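Local coordinates for protein Emp47p (form2) (Saccharomyces cerevisiae, PDB 2A6Z) that is a calcium-independent, carbohydrate-recognising cargo receptor that probably acts in glycoprotein secretion and in exit of Emp46p from the endoplasmic reticulum, at residues Thr64-Phe69 with Lys215-Asn220; Gln55-Lys60 with Tyr193-Thr198; Gly76-Gly81 with Val112-Pro117; Gly119-Gly124 with Ser145-Tyr150; Asn169-Gln174 with Arg184-Pro189. All coordinates share one frame; numbering follows the deposited sequence. Where two conformers were deposited one is given.

Interaction 1: residues Thr64-Phe69 with Lys215-Asn220; sequences TMEWTF and KMQFFN
M216 lies across the indole of W67, its CG 3.5 Å above the centroid of the six-membered ring in a CH-pi contact. With CG anti to the backbone N (chi1 -178°), the methylene falls over the ring; SD stands farther off on the same face, 4.9 Å from that centroid, as a Met-aromatic contact. M65 and F218 run side by side, M65 CG 3.7 Å from F218 CD1, while T64 O sits over one face of the F218 ring. Strands 63-72 and 210-220 are antiparallel neighbours in one sheet of the lectin beta sandwich, and W67, M216 and F218 pack against V197 and I195 of the opposing sheet. On the outer face, the E66 carboxylate carbon CD comes 3.8 Å from F219 CE2, the two planes 53° apart. OE1 of E66 accepts from a water (2.7 Å to its O) that accepts a hydrogen bond from Q217 NE2; OE2 is held by R160 and S2. A second water joins T68 OG1 to E66 O.

Interaction 2: residues Gln55-Lys60 with Tyr193-Thr198; sequences QGFDLK and YRIGVT
F57 and Y193 form the one bridge between 55-60 and 193-198, an antiparallel hydrogen-bonded pair near the end of strand 48-58, which is interrupted just before it. Y193 N reaches F57 O at 2.7 Å and almost straight (176°); the return bond runs from F57 N to Y193 O at 2.9 Å. Y193 O is gripped a second time by a water that also donates to Q55 O, bridging the two strands where the direct ladder is interrupted at Q55-G56, between F57-Y193 and the I195-L53 bonding beyond. R194 curls back over the Q55-G56 peptide: bends at chi2 (-49°) and chi3 (-56°) lay its guanidinium flat over the backbone, with G56 N 3.5 Å from the guanidinium plane. NH2 of R194 is bonded to L53 O, which helps to fix the group there. The two strands are neighbours in one sheet of the legume-lectin-like sandwich, and F57 and I195 face its interior. F57 CB meets I195 CD1 at 3.9 Å, and the F57 ring makes edge-to-face contacts with F63 and F218. L59 crosses the Y193 ring slantwise, its CB 3.7 Å from Y193 CD1 and its CD2 3.8 Å from Y193 CE1. The same tyrosine ring stacks on F86, and its hydroxyl is bonded to P189 O.

Interaction 3: residues Gly76-Gly81 with Val112-Pro117; sequences GQTDGG and VDNNGP
A chi1 of 72° puts CG of N114 between its own backbone N and carbonyl carbon, and a chi2 of only 8° turns the amide to meet the G76-T78 backbone with both ends. ND2 donates to G76 O at 3.0 Å; the acceptor lies near the amide plane of N114, but the donor stands above the carbonyl plane of G76. OD1 receives T78 N at 3.1 Å, in plane and on a lone pair. Alongside, N115 CB comes 3.2 Å from T78 O, and Q77 CG lies 3.4 Å from N114 O. Both loops are also braced internally: T78 OG1 takes the N-H of G80 in an ST turn, and D113 OD2 takes that of N115 in an Asx turn. The D113 oxygen has a further partner in Y139, and a water joins it to G80 O, 2.7 Å from D113 OD2 and 2.8 Å from G80 O. Near the end of strand 108-113, a buried asparagine thus satisfies a carbonyl and an N-H two residues apart, which fixes its amide rotation and holds the loops together without regular strand pairing.

Interaction 4: residues Gly119-Gly124 with Ser145-Tyr150; sequences GPTLRG and SCLMGY
The Y150 ring is approached obliquely by P120, whose CB comes 3.9 Å from Y150 CE2, while M148 O lies in the ring plane at its edge. That same M148 O is 3.2 Å from P120 CB, so P120 CB touches both the ring and the carbonyl at its edge. The R123 guanidinium is steadied from its own strand: NE donates to T121 OG1 at 3.0 Å, 20° out of the guanidinium plane, and NH1 is bonded to S142. R123 CG rests on S145 CB at 3.7 Å. Reciprocal backbone bonds join L122 and C146, and M148 N adds a bond to P120 O. With CG anti to the backbone N (chi1 -171°), L122 carries CD1 to within 4.1 Å of M148 SD; its CB is equally far from C146 SG. Beyond, L122 packs on V173 and V175 of the facing sheet. C146 is disulfide-bonded to C180, so this edge of a lectin-type beta sandwich is stitched covalently, edge strand 144-147 of one sheet to edge strand 178-183 of the other.

Interaction 5: residues Asn169-Gln174 with Arg184-Pro189; sequences NLLKVQ and RKVRFP
L171 meets V186 and F188 on the packed, inward side, where its CD1 lies at the edge of the F188 ring, 4.3 Å from CE2, and its CD2 is 4.4 Å from V186 CB. V186 in turn sets CG1 over the centre of that ring's face, 3.7 Å above it, and F188 continues edge-to-face onto Y163 and F86. Farther out, L170 CD1 sits over the centre of the R184 guanidinium, 3.9 Å above its plane; the extended arginine chain lies across the leucine and ends in a salt bridge to D167. The solvent side is looser and watery. N169, in a left-handed backbone conformation, forms a G1 bulge with L170 opposite D164. Its amide crosses R187 with the planes 70° apart, ND2 3.3 Å from R187 CD. ND2 donates to two waters: one, at 2.9 Å from ND2, donates a hydrogen bond to R184 O, and the other accepts from R187 NH1 as well. No direct N-H...O bond spans 169-174 and 184-189; apolar packing, water bridges and a nearly straight CA-H...O contact from R184 CA to N169 O (3.6 Å) join strand to loop, while the neighbouring D167 probably balances the charge of R184.

Overall arrangement
From the N terminus, strand 48-58 opens interaction 2 and strand 63-72 opens interaction 1; their partners 193-198 and 215-220 return in the same order, so the two long loops cross. They lie in opposite sheets and meet in the core through W67 on V197 and F218 on F57. Both loops enclose the other three contacts, which follow in series. Interaction 3 closes a loop of 30 residues from the loop before strand 81-88, interaction 4 joins neighbouring strands at the far edge of that sheet, and interaction 5 closes a short loop in the other. D113 pairs with T121 to link 3 and 4; L122 on V173 links 4 and 5 across the sandwich; F188 on L59 links 5 and 2.

Interaction 1: residues Thr64-Phe69 with Lys215-Asn220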
# COMPACT_ATOMS: atom_id res chain seq x y z
N THR A 64 -12.14 5.86 -2.51
CA THR A 64 -10.90 6.48 -2.10
C THR A 64 -10.27 5.59 -1.02
O THR A 64 -10.98 5.12 -0.10
CB THR A 64 -11.15 7.83 -1.47
OG1 THR A 64 -11.81 8.68 -2.41
CG2 THR A 64 -9.88 8.53 -1.04
N MET A 65 -8.96 5.40 -1.08
CA MET A 65 -8.17 4.79 -0.03
C MET A 65 -7.08 5.77 0.39
O MET A 65 -6.28 6.18 -0.48
CB MET A 65 -7.54 3.52 -0.50
CG MET A 65 -8.31 2.34 -1.02
SD MET A 65 -7.57 0.89 -1.82
CE MET A 65 -6.71 1.69 -3.18
N GLU A 66 -6.99 6.12 1.67
CA GLU A 66 -5.95 7.00 2.18
C GLU A 66 -5.13 6.24 3.19
O GLU A 66 -5.64 5.84 4.26
CB GLU A 66 -6.54 8.24 2.83
CG GLU A 66 -7.31 9.13 1.89
CD GLU A 66 -7.96 10.34 2.44
OE1 GLU A 66 -7.88 10.56 3.67
OE2 GLU A 66 -8.54 11.11 1.66
N TRP A 67 -3.85 6.07 2.91
CA TRP A 67 -2.89 5.39 3.83
C TRP A 67 -1.99 6.42 4.45
O TRP A 67 -1.36 7.21 3.74
CB TRP A 67 -2.06 4.40 3.02
CG TRP A 67 -2.71 3.15 2.59
CD1 TRP A 67 -3.22 2.85 1.37
CD2 TRP A 67 -2.91 1.96 3.40
NE1 TRP A 67 -3.74 1.57 1.36
CE2 TRP A 67 -3.54 1.01 2.59
CE3 TRP A 67 -2.57 1.66 4.74
CZ2 TRP A 67 -3.87 -0.28 3.07
CZ3 TRP A 67 -2.92 0.37 5.18
CH2 TRP A 67 -3.56 -0.54 4.35
N THR A 68 -1.86 6.35 5.78
CA THR A 68 -0.94 7.22 6.51
C THR A 68 0.19 6.31 7.07
O THR A 68 -0.09 5.43 7.88
CB THR A 68 -1.68 7.94 7.65
OG1 THR A 68 -2.76 8.70 7.13
CG2 THR A 68 -0.73 8.90 8.36
N PHE A 69 1.41 6.56 6.60
CA PHE A 69 2.52 5.63 6.90
C PHE A 69 3.80 6.42 7.08
O PHE A 69 3.91 7.58 6.66
CB PHE A 69 2.69 4.55 5.84
CG PHE A 69 3.52 5.03 4.65
CD1 PHE A 69 4.85 4.64 4.52
CD2 PHE A 69 2.99 5.90 3.69
CE1 PHE A 69 5.64 5.11 3.50
CE2 PHE A 69 3.77 6.35 2.66
CZ PHE A 69 5.10 5.96 2.54
N LYS A 215 -2.75 4.81 10.14
CA LYS A 215 -4.18 5.00 9.87
C LYS A 215 -4.43 4.61 8.45
O LYS A 215 -3.53 4.81 7.57
CB LYS A 215 -4.52 6.49 10.07
CG LYS A 215 -5.98 6.88 9.92
CD LYS A 215 -6.24 8.31 10.29
CE LYS A 215 -5.65 9.35 9.38
NZ LYS A 215 -6.23 10.67 9.73
N MET A 216 -5.64 4.15 8.15
CA MET A 216 -6.08 4.00 6.77
C MET A 216 -7.56 4.35 6.76
O MET A 216 -8.31 3.90 7.62
CB MET A 216 -5.82 2.58 6.25
CG MET A 216 -6.20 2.29 4.79
SD MET A 216 -7.91 1.69 4.87
CE MET A 216 -8.27 1.50 3.12
N GLN A 217 -7.97 5.15 5.80
CA GLN A 217 -9.36 5.49 5.67
C GLN A 217 -9.84 5.15 4.28
O GLN A 217 -9.18 5.46 3.27
CB GLN A 217 -9.62 6.97 5.98
CG GLN A 217 -9.37 7.10 7.49
CD GLN A 217 -9.84 8.46 7.98
OE1 GLN A 217 -10.73 8.53 8.85
NE2 GLN A 217 -9.26 9.52 7.43
N PHE A 218 -10.99 4.50 4.21
CA PHE A 218 -11.65 4.14 2.97
C PHE A 218 -12.92 4.95 2.85
O PHE A 218 -13.69 4.99 3.84
CB PHE A 218 -11.94 2.62 3.00
CG PHE A 218 -12.34 2.09 1.64
CD1 PHE A 218 -11.38 1.50 0.83
CD2 PHE A 218 -13.61 2.19 1.15
CE1 PHE A 218 -11.70 1.00 -0.43
CE2 PHE A 218 -13.95 1.67 -0.11
CZ PHE A 218 -12.98 1.08 -0.90
N PHE A 219 -13.16 5.54 1.71
CA PHE A 219 -14.41 6.29 1.45
C PHE A 219 -15.08 5.76 0.21
O PHE A 219 -14.44 5.40 -0.78
CB PHE A 219 -14.13 7.80 1.24
CG PHE A 219 -13.35 8.46 2.36
CD1 PHE A 219 -14.00 9.22 3.32
CD2 PHE A 219 -11.97 8.34 2.45
CE1 PHE A 219 -13.32 9.84 4.37
CE2 PHE A 219 -11.30 8.93 3.51
CZ PHE A 219 -11.92 9.70 4.50
N ASN A 220 -16.41 5.80 0.24
CA ASN A 220 -17.12 5.79 -1.02
C ASN A 220 -16.93 7.13 -1.73
O ASN A 220 -16.90 8.21 -1.10
CB ASN A 220 -18.55 5.40 -0.67
CG ASN A 220 -18.59 3.97 -0.17
OD1 ASN A 220 -18.08 3.00 -0.77
ND2 ASN A 220 -19.16 3.67 0.99
O HOH W 1 -5.12 7.61 6.41
O HOH W 2 -6.91 9.71 5.99

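Interaction 2: residues Gln55-Lys60 with Tyr193-Thr198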
# COMPACT_ATOMS: atom_id res chain seq x y z
N GLN A 55 -12.18 -8.95 5.14
CA GLN A 55 -13.27 -9.12 4.18
C GLN A 55 -12.91 -8.44 2.88
O GLN A 55 -12.30 -7.33 2.86
CB GLN A 55 -14.55 -8.58 4.78
CG GLN A 55 -15.00 -9.17 6.10
CD GLN A 55 -14.91 -10.63 6.40
OE1 GLN A 55 -14.46 -11.16 7.46
NE2 GLN A 55 -15.36 -11.46 5.46
N GLY A 56 -13.37 -9.06 1.79
CA GLY A 56 -13.19 -8.41 0.51
C GLY A 56 -14.12 -7.21 0.35
O GLY A 56 -15.12 -7.13 1.01
N PHE A 57 -13.73 -6.33 -0.58
CA PHE A 57 -14.47 -5.16 -0.99
C PHE A 57 -15.03 -5.43 -2.37
O PHE A 57 -14.29 -5.72 -3.31
CB PHE A 57 -13.53 -3.94 -0.98
CG PHE A 57 -14.09 -2.74 -1.73
CD1 PHE A 57 -15.18 -2.02 -1.31
CD2 PHE A 57 -13.52 -2.37 -2.96
CE1 PHE A 57 -15.67 -0.94 -2.06
CE2 PHE A 57 -13.95 -1.28 -3.69
CZ PHE A 57 -15.04 -0.59 -3.26
N ASP A 58 -16.37 -5.33 -2.49
CA ASP A 58 -17.02 -5.56 -3.76
C ASP A 58 -17.02 -4.27 -4.56
O ASP A 58 -17.73 -3.29 -4.27
CB ASP A 58 -18.46 -5.97 -3.47
CG ASP A 58 -19.23 -6.38 -4.69
OD1 ASP A 58 -20.46 -6.37 -4.54
OD2 ASP A 58 -18.62 -6.70 -5.73
N LEU A 59 -16.20 -4.21 -5.64
CA LEU A 59 -16.03 -2.98 -6.41
C LEU A 59 -17.23 -2.78 -7.34
O LEU A 59 -17.38 -3.48 -8.36
CB LEU A 59 -14.72 -3.03 -7.18
CG LEU A 59 -14.53 -1.81 -8.12
CD1 LEU A 59 -14.41 -0.50 -7.34
CD2 LEU A 59 -13.31 -2.03 -9.01
N LYS A 60 -18.02 -1.76 -7.08
CA LYS A 60 -19.18 -1.40 -7.89
C LYS A 60 -19.23 0.08 -8.25
O LYS A 60 -19.97 0.46 -9.17
CB LYS A 60 -20.48 -1.76 -7.16
CG LYS A 60 -20.62 -3.26 -6.85
CD LYS A 60 -20.88 -4.04 -8.13
CE LYS A 60 -21.17 -5.49 -7.82
NZ LYS A 60 -20.79 -6.38 -8.93
N TYR A 193 -12.23 -7.38 -4.06
CA TYR A 193 -10.86 -6.94 -3.95
C TYR A 193 -10.34 -6.96 -2.54
O TYR A 193 -11.05 -6.64 -1.57
CB TYR A 193 -10.70 -5.50 -4.51
CG TYR A 193 -10.79 -5.46 -6.00
CD1 TYR A 193 -11.98 -5.54 -6.73
CD2 TYR A 193 -9.59 -5.30 -6.74
CE1 TYR A 193 -11.97 -5.50 -8.10
CE2 TYR A 193 -9.60 -5.24 -8.10
CZ TYR A 193 -10.77 -5.32 -8.82
OH TYR A 193 -10.78 -5.28 -10.18
N ARG A 194 -9.08 -7.33 -2.45
CA ARG A 194 -8.34 -7.37 -1.21
C ARG A 194 -7.48 -6.11 -1.11
O ARG A 194 -6.86 -5.70 -2.07
CB ARG A 194 -7.46 -8.63 -1.13
CG ARG A 194 -8.17 -9.91 -1.49
CD ARG A 194 -9.51 -10.14 -0.80
NE ARG A 194 -9.41 -10.09 0.65
CZ ARG A 194 -10.16 -10.85 1.45
NH1 ARG A 194 -11.06 -11.70 1.02
NH2 ARG A 194 -9.98 -10.71 2.76
N ILE A 195 -7.48 -5.51 0.09
CA ILE A 195 -6.86 -4.22 0.38
C ILE A 195 -5.93 -4.44 1.55
O ILE A 195 -6.35 -5.00 2.59
CB ILE A 195 -7.95 -3.18 0.72
CG1 ILE A 195 -8.81 -2.89 -0.51
CG2 ILE A 195 -7.34 -1.93 1.32
CD1 ILE A 195 -10.14 -2.24 -0.16
N GLY A 196 -4.67 -4.03 1.39
CA GLY A 196 -3.71 -4.24 2.46
C GLY A 196 -2.39 -3.61 2.10
O GLY A 196 -2.23 -2.97 1.07
N VAL A 197 -1.46 -3.79 3.00
CA VAL A 197 -0.12 -3.22 2.91
C VAL A 197 0.88 -4.25 3.42
O VAL A 197 0.61 -4.99 4.36
CB VAL A 197 -0.00 -1.87 3.65
CG1 VAL A 197 -0.34 -2.05 5.15
CG2 VAL A 197 1.35 -1.23 3.47
N THR A 198 2.03 -4.33 2.73
CA THR A 198 3.05 -5.31 3.07
C THR A 198 4.39 -4.60 2.96
O THR A 198 4.57 -3.63 2.21
CB THR A 198 3.00 -6.53 2.13
OG1 THR A 198 3.31 -6.14 0.79
CG2 THR A 198 1.63 -7.18 2.13
O HOH W 3 -10.53 -5.99 1.25

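Interaction 3: residues Gly76-Gly81 with Val112-Pro117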
# COMPACT_ATOMS: atom_id res chain seq x y z
N GLY A 76 19.35 5.30 3.37
CA GLY A 76 20.28 4.68 2.42
C GLY A 76 19.48 3.76 1.47
O GLY A 76 18.40 3.31 1.69
N GLN A 77 20.00 3.57 0.29
CA GLN A 77 19.36 2.65 -0.66
C GLN A 77 19.33 1.25 -0.15
O GLN A 77 20.30 0.71 0.37
CB GLN A 77 20.11 2.75 -1.99
CG GLN A 77 19.28 1.91 -3.03
CD GLN A 77 20.05 2.24 -4.35
OE1 GLN A 77 19.79 1.75 -5.41
NE2 GLN A 77 20.98 3.20 -4.16
N THR A 78 18.22 0.56 -0.26
CA THR A 78 18.12 -0.85 0.18
C THR A 78 17.25 -1.50 -0.85
O THR A 78 16.64 -0.83 -1.69
CB THR A 78 17.41 -0.99 1.54
OG1 THR A 78 16.04 -0.89 1.38
CG2 THR A 78 18.07 -0.11 2.56
N ASP A 79 17.13 -2.84 -0.79
CA ASP A 79 16.21 -3.58 -1.61
C ASP A 79 14.87 -3.85 -0.90
O ASP A 79 14.06 -4.63 -1.37
CB ASP A 79 16.86 -4.84 -2.18
CG ASP A 79 17.25 -5.84 -1.10
OD1 ASP A 79 16.77 -5.82 0.00
OD2 ASP A 79 18.15 -6.70 -1.39
N GLY A 80 14.67 -3.15 0.22
CA GLY A 80 13.38 -3.19 0.92
C GLY A 80 12.33 -2.34 0.16
O GLY A 80 12.58 -1.75 -0.87
N GLY A 81 11.15 -2.27 0.78
CA GLY A 81 10.10 -1.40 0.25
C GLY A 81 8.79 -1.73 0.90
O GLY A 81 8.66 -2.73 1.64
N VAL A 112 6.42 1.88 -2.80
CA VAL A 112 7.31 2.93 -2.35
C VAL A 112 8.65 2.27 -2.02
O VAL A 112 8.75 1.38 -1.18
CB VAL A 112 6.73 3.70 -1.15
CG1 VAL A 112 7.75 4.67 -0.60
CG2 VAL A 112 5.43 4.38 -1.54
N ASP A 113 9.69 2.71 -2.73
CA ASP A 113 11.03 2.12 -2.53
C ASP A 113 12.05 3.07 -3.11
O ASP A 113 11.73 4.14 -3.67
CB ASP A 113 11.16 0.69 -3.07
CG ASP A 113 11.66 0.65 -4.51
OD1 ASP A 113 11.07 1.35 -5.36
OD2 ASP A 113 12.67 -0.06 -4.76
N ASN A 114 13.34 2.69 -2.97
CA ASN A 114 14.39 3.59 -3.43
C ASN A 114 15.47 2.84 -4.23
O ASN A 114 16.54 3.42 -4.46
CB ASN A 114 15.00 4.39 -2.29
CG ASN A 114 15.87 3.59 -1.35
OD1 ASN A 114 16.17 2.44 -1.60
ND2 ASN A 114 16.23 4.24 -0.24
N ASN A 115 15.22 1.59 -4.61
CA ASN A 115 16.24 0.78 -5.28
C ASN A 115 16.25 0.90 -6.80
O ASN A 115 17.09 0.24 -7.42
CB ASN A 115 16.06 -0.70 -4.87
CG ASN A 115 17.39 -1.47 -4.91
OD1 ASN A 115 18.46 -0.92 -4.63
ND2 ASN A 115 17.27 -2.72 -5.24
N GLY A 116 15.35 1.69 -7.37
CA GLY A 116 15.29 1.85 -8.80
C GLY A 116 16.14 3.03 -9.28
O GLY A 116 16.79 3.72 -8.51
N PRO A 117 16.12 3.24 -10.58
CA PRO A 117 17.07 4.17 -11.24
C PRO A 117 16.78 5.62 -10.97
O PRO A 117 17.63 6.46 -11.30
CB PRO A 117 16.96 3.83 -12.72
CG PRO A 117 15.68 3.15 -12.88
CD PRO A 117 15.33 2.47 -11.57
O HOH W 4 14.09 0.53 -1.16
O HOH W 5 13.24 -2.41 -3.54

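Interaction 4: residues Gly119-Gly124 with Ser145-Tyr150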
# COMPACT_ATOMS: atom_id res chain seq x y z
N GLY A 119 15.84 6.74 -7.82
CA GLY A 119 15.87 6.99 -6.38
C GLY A 119 14.48 6.83 -5.77
O GLY A 119 13.64 6.10 -6.33
N PRO A 120 14.22 7.44 -4.61
CA PRO A 120 12.93 7.23 -3.89
C PRO A 120 11.75 7.63 -4.76
O PRO A 120 11.64 8.78 -5.23
CB PRO A 120 13.09 8.12 -2.67
CG PRO A 120 14.57 8.27 -2.47
CD PRO A 120 15.15 8.30 -3.87
N THR A 121 10.83 6.67 -4.92
CA THR A 121 9.67 6.84 -5.78
C THR A 121 8.44 6.19 -5.15
O THR A 121 8.54 5.27 -4.31
CB THR A 121 9.87 6.20 -7.16
OG1 THR A 121 10.40 4.86 -7.05
CG2 THR A 121 10.85 6.98 -8.02
N LEU A 122 7.28 6.63 -5.65
CA LEU A 122 6.01 5.90 -5.57
C LEU A 122 5.69 5.49 -6.99
O LEU A 122 5.59 6.33 -7.89
CB LEU A 122 4.92 6.78 -4.93
CG LEU A 122 3.62 5.97 -4.63
CD1 LEU A 122 2.84 6.75 -3.57
CD2 LEU A 122 2.71 5.76 -5.84
N ARG A 123 5.49 4.20 -7.20
CA ARG A 123 5.25 3.65 -8.52
C ARG A 123 3.96 2.84 -8.52
O ARG A 123 3.65 2.10 -7.56
CB ARG A 123 6.39 2.70 -8.91
CG ARG A 123 7.68 3.45 -9.22
CD ARG A 123 8.91 2.51 -9.20
NE ARG A 123 10.13 3.32 -9.57
CZ ARG A 123 10.55 3.53 -10.80
NH1 ARG A 123 9.91 3.03 -11.87
NH2 ARG A 123 11.66 4.28 -10.97
N GLY A 124 3.25 2.91 -9.64
CA GLY A 124 2.08 2.02 -9.88
C GLY A 124 2.50 0.89 -10.81
O GLY A 124 3.16 1.08 -11.83
N SER A 145 4.53 6.87 -12.16
CA SER A 145 5.37 7.04 -10.99
C SER A 145 5.56 8.50 -10.68
O SER A 145 5.31 9.38 -11.53
CB SER A 145 6.74 6.37 -11.22
OG SER A 145 7.42 7.07 -12.30
N CYS A 146 6.03 8.77 -9.47
CA CYS A 146 6.55 10.08 -9.11
C CYS A 146 7.72 9.89 -8.17
O CYS A 146 7.85 8.87 -7.49
CB CYS A 146 5.48 10.98 -8.49
SG CYS A 146 4.86 10.42 -6.89
N LEU A 147 8.57 10.93 -8.10
CA LEU A 147 9.55 10.98 -7.01
C LEU A 147 8.81 11.17 -5.70
O LEU A 147 7.83 11.92 -5.62
CB LEU A 147 10.52 12.15 -7.25
CG LEU A 147 11.26 12.10 -8.59
CD1 LEU A 147 12.19 13.31 -8.69
CD2 LEU A 147 12.04 10.81 -8.77
N MET A 148 9.29 10.48 -4.66
CA MET A 148 8.70 10.60 -3.35
C MET A 148 9.74 10.26 -2.29
O MET A 148 10.14 9.10 -2.14
CB MET A 148 7.51 9.64 -3.19
CG MET A 148 6.87 9.95 -1.83
SD MET A 148 5.71 8.59 -1.38
CE MET A 148 5.37 9.06 0.31
N GLY A 149 10.19 11.28 -1.55
CA GLY A 149 11.10 10.99 -0.44
C GLY A 149 10.27 10.43 0.75
O GLY A 149 9.18 10.92 1.08
N TYR A 150 10.77 9.40 1.38
CA TYR A 150 10.05 8.74 2.48
C TYR A 150 10.94 8.32 3.63
O TYR A 150 10.45 8.06 4.72
CB TYR A 150 9.18 7.54 1.99
CG TYR A 150 10.08 6.47 1.43
CD1 TYR A 150 10.52 5.40 2.24
CD2 TYR A 150 10.54 6.51 0.10
CE1 TYR A 150 11.35 4.42 1.77
CE2 TYR A 150 11.40 5.51 -0.35
CZ TYR A 150 11.80 4.46 0.46
OH TYR A 150 12.66 3.55 -0.05

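Interaction 5: residues Asn169-Gln174 with Arg184-Pro189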
# COMPACT_ATOMS: atom_id res chain seq x y z
N ASN A 169 -13.28 6.83 -15.39
CA ASN A 169 -12.42 5.84 -14.82
C ASN A 169 -11.04 6.46 -14.47
O ASN A 169 -10.02 5.85 -14.78
CB ASN A 169 -12.19 4.61 -15.74
CG ASN A 169 -13.48 4.19 -16.37
OD1 ASN A 169 -14.46 3.84 -15.66
ND2 ASN A 169 -13.47 4.16 -17.70
N LEU A 170 -11.06 7.63 -13.85
CA LEU A 170 -9.78 8.26 -13.48
C LEU A 170 -9.23 7.58 -12.21
O LEU A 170 -9.86 7.60 -11.14
CB LEU A 170 -10.02 9.75 -13.20
CG LEU A 170 -8.71 10.53 -12.89
CD1 LEU A 170 -7.81 10.55 -14.11
CD2 LEU A 170 -9.05 11.94 -12.45
N LEU A 171 -8.03 7.04 -12.34
CA LEU A 171 -7.24 6.50 -11.20
C LEU A 171 -6.18 7.55 -10.89
O LEU A 171 -5.39 7.89 -11.79
CB LEU A 171 -6.60 5.18 -11.60
CG LEU A 171 -5.63 4.60 -10.60
CD1 LEU A 171 -6.34 4.23 -9.27
CD2 LEU A 171 -4.96 3.35 -11.18
N LYS A 172 -6.16 8.04 -9.67
CA LYS A 172 -5.23 9.09 -9.29
C LYS A 172 -4.61 8.71 -7.95
O LYS A 172 -5.27 8.16 -7.07
CB LYS A 172 -5.95 10.44 -9.20
CG LYS A 172 -5.06 11.60 -8.79
CD LYS A 172 -5.71 12.92 -9.06
CE LYS A 172 -6.82 13.19 -8.15
NZ LYS A 172 -7.31 14.55 -8.51
N VAL A 173 -3.32 9.03 -7.83
CA VAL A 173 -2.62 8.92 -6.57
C VAL A 173 -2.05 10.32 -6.23
O VAL A 173 -1.40 10.93 -7.07
CB VAL A 173 -1.50 7.88 -6.64
CG1 VAL A 173 -0.67 7.88 -5.37
CG2 VAL A 173 -2.10 6.51 -6.93
N GLN A 174 -2.33 10.75 -5.00
CA GLN A 174 -1.75 11.96 -4.42
C GLN A 174 -0.87 11.57 -3.25
O GLN A 174 -1.12 10.57 -2.57
CB GLN A 174 -2.87 12.88 -3.92
CG GLN A 174 -3.75 13.43 -5.07
CD GLN A 174 -5.09 13.91 -4.50
OE1 GLN A 174 -5.94 13.08 -4.20
NE2 GLN A 174 -5.26 15.17 -4.29
N ARG A 184 -6.45 7.28 -17.08
CA ARG A 184 -7.75 6.71 -17.41
C ARG A 184 -7.55 5.40 -18.19
O ARG A 184 -8.51 4.84 -18.74
CB ARG A 184 -8.60 7.69 -18.23
CG ARG A 184 -9.08 8.84 -17.34
CD ARG A 184 -10.01 9.80 -18.06
NE ARG A 184 -10.51 10.88 -17.23
CZ ARG A 184 -9.89 12.05 -17.08
NH1 ARG A 184 -8.73 12.23 -17.65
NH2 ARG A 184 -10.40 13.01 -16.30
N LYS A 185 -6.34 4.84 -18.19
CA LYS A 185 -6.10 3.62 -18.97
C LYS A 185 -6.45 2.35 -18.21
O LYS A 185 -6.42 1.28 -18.82
CB LYS A 185 -4.65 3.54 -19.44
CG LYS A 185 -4.28 4.62 -20.44
CD LYS A 185 -2.79 4.71 -20.69
CE LYS A 185 -2.14 3.80 -21.69
NZ LYS A 185 -0.69 4.16 -21.62
N VAL A 186 -6.77 2.44 -16.93
CA VAL A 186 -7.08 1.28 -16.11
C VAL A 186 -8.55 1.26 -15.78
O VAL A 186 -9.07 2.16 -15.09
CB VAL A 186 -6.27 1.33 -14.81
CG1 VAL A 186 -6.47 0.09 -13.96
CG2 VAL A 186 -4.77 1.46 -15.14
N ARG A 187 -9.26 0.26 -16.32
CA ARG A 187 -10.69 0.08 -16.02
C ARG A 187 -10.78 -1.20 -15.24
O ARG A 187 -10.79 -2.30 -15.82
CB ARG A 187 -11.57 0.02 -17.27
CG ARG A 187 -11.39 1.31 -18.11
CD ARG A 187 -12.39 1.44 -19.23
NE ARG A 187 -12.19 0.40 -20.26
CZ ARG A 187 -12.85 0.37 -21.41
NH1 ARG A 187 -13.78 1.29 -21.61
NH2 ARG A 187 -12.67 -0.54 -22.33
N PHE A 188 -10.80 -1.12 -13.92
CA PHE A 188 -10.84 -2.30 -13.08
C PHE A 188 -12.15 -3.05 -13.28
O PHE A 188 -13.24 -2.44 -13.28
CB PHE A 188 -10.79 -1.95 -11.60
CG PHE A 188 -9.44 -1.38 -11.15
CD1 PHE A 188 -8.32 -2.20 -11.06
CD2 PHE A 188 -9.33 -0.05 -10.75
CE1 PHE A 188 -7.11 -1.68 -10.60
CE2 PHE A 188 -8.11 0.47 -10.31
CZ PHE A 188 -7.00 -0.35 -10.23
N PRO A 189 -12.12 -4.37 -13.41
CA PRO A 189 -13.39 -5.13 -13.50
C PRO A 189 -13.94 -5.37 -12.11
O PRO A 189 -13.30 -5.28 -11.06
CB PRO A 189 -12.95 -6.45 -14.13
CG PRO A 189 -11.54 -6.62 -13.58
CD PRO A 189 -10.94 -5.24 -13.54
O HOH W 6 -11.22 5.18 -19.15
O HOH W 7 -15.27 3.53 -20.07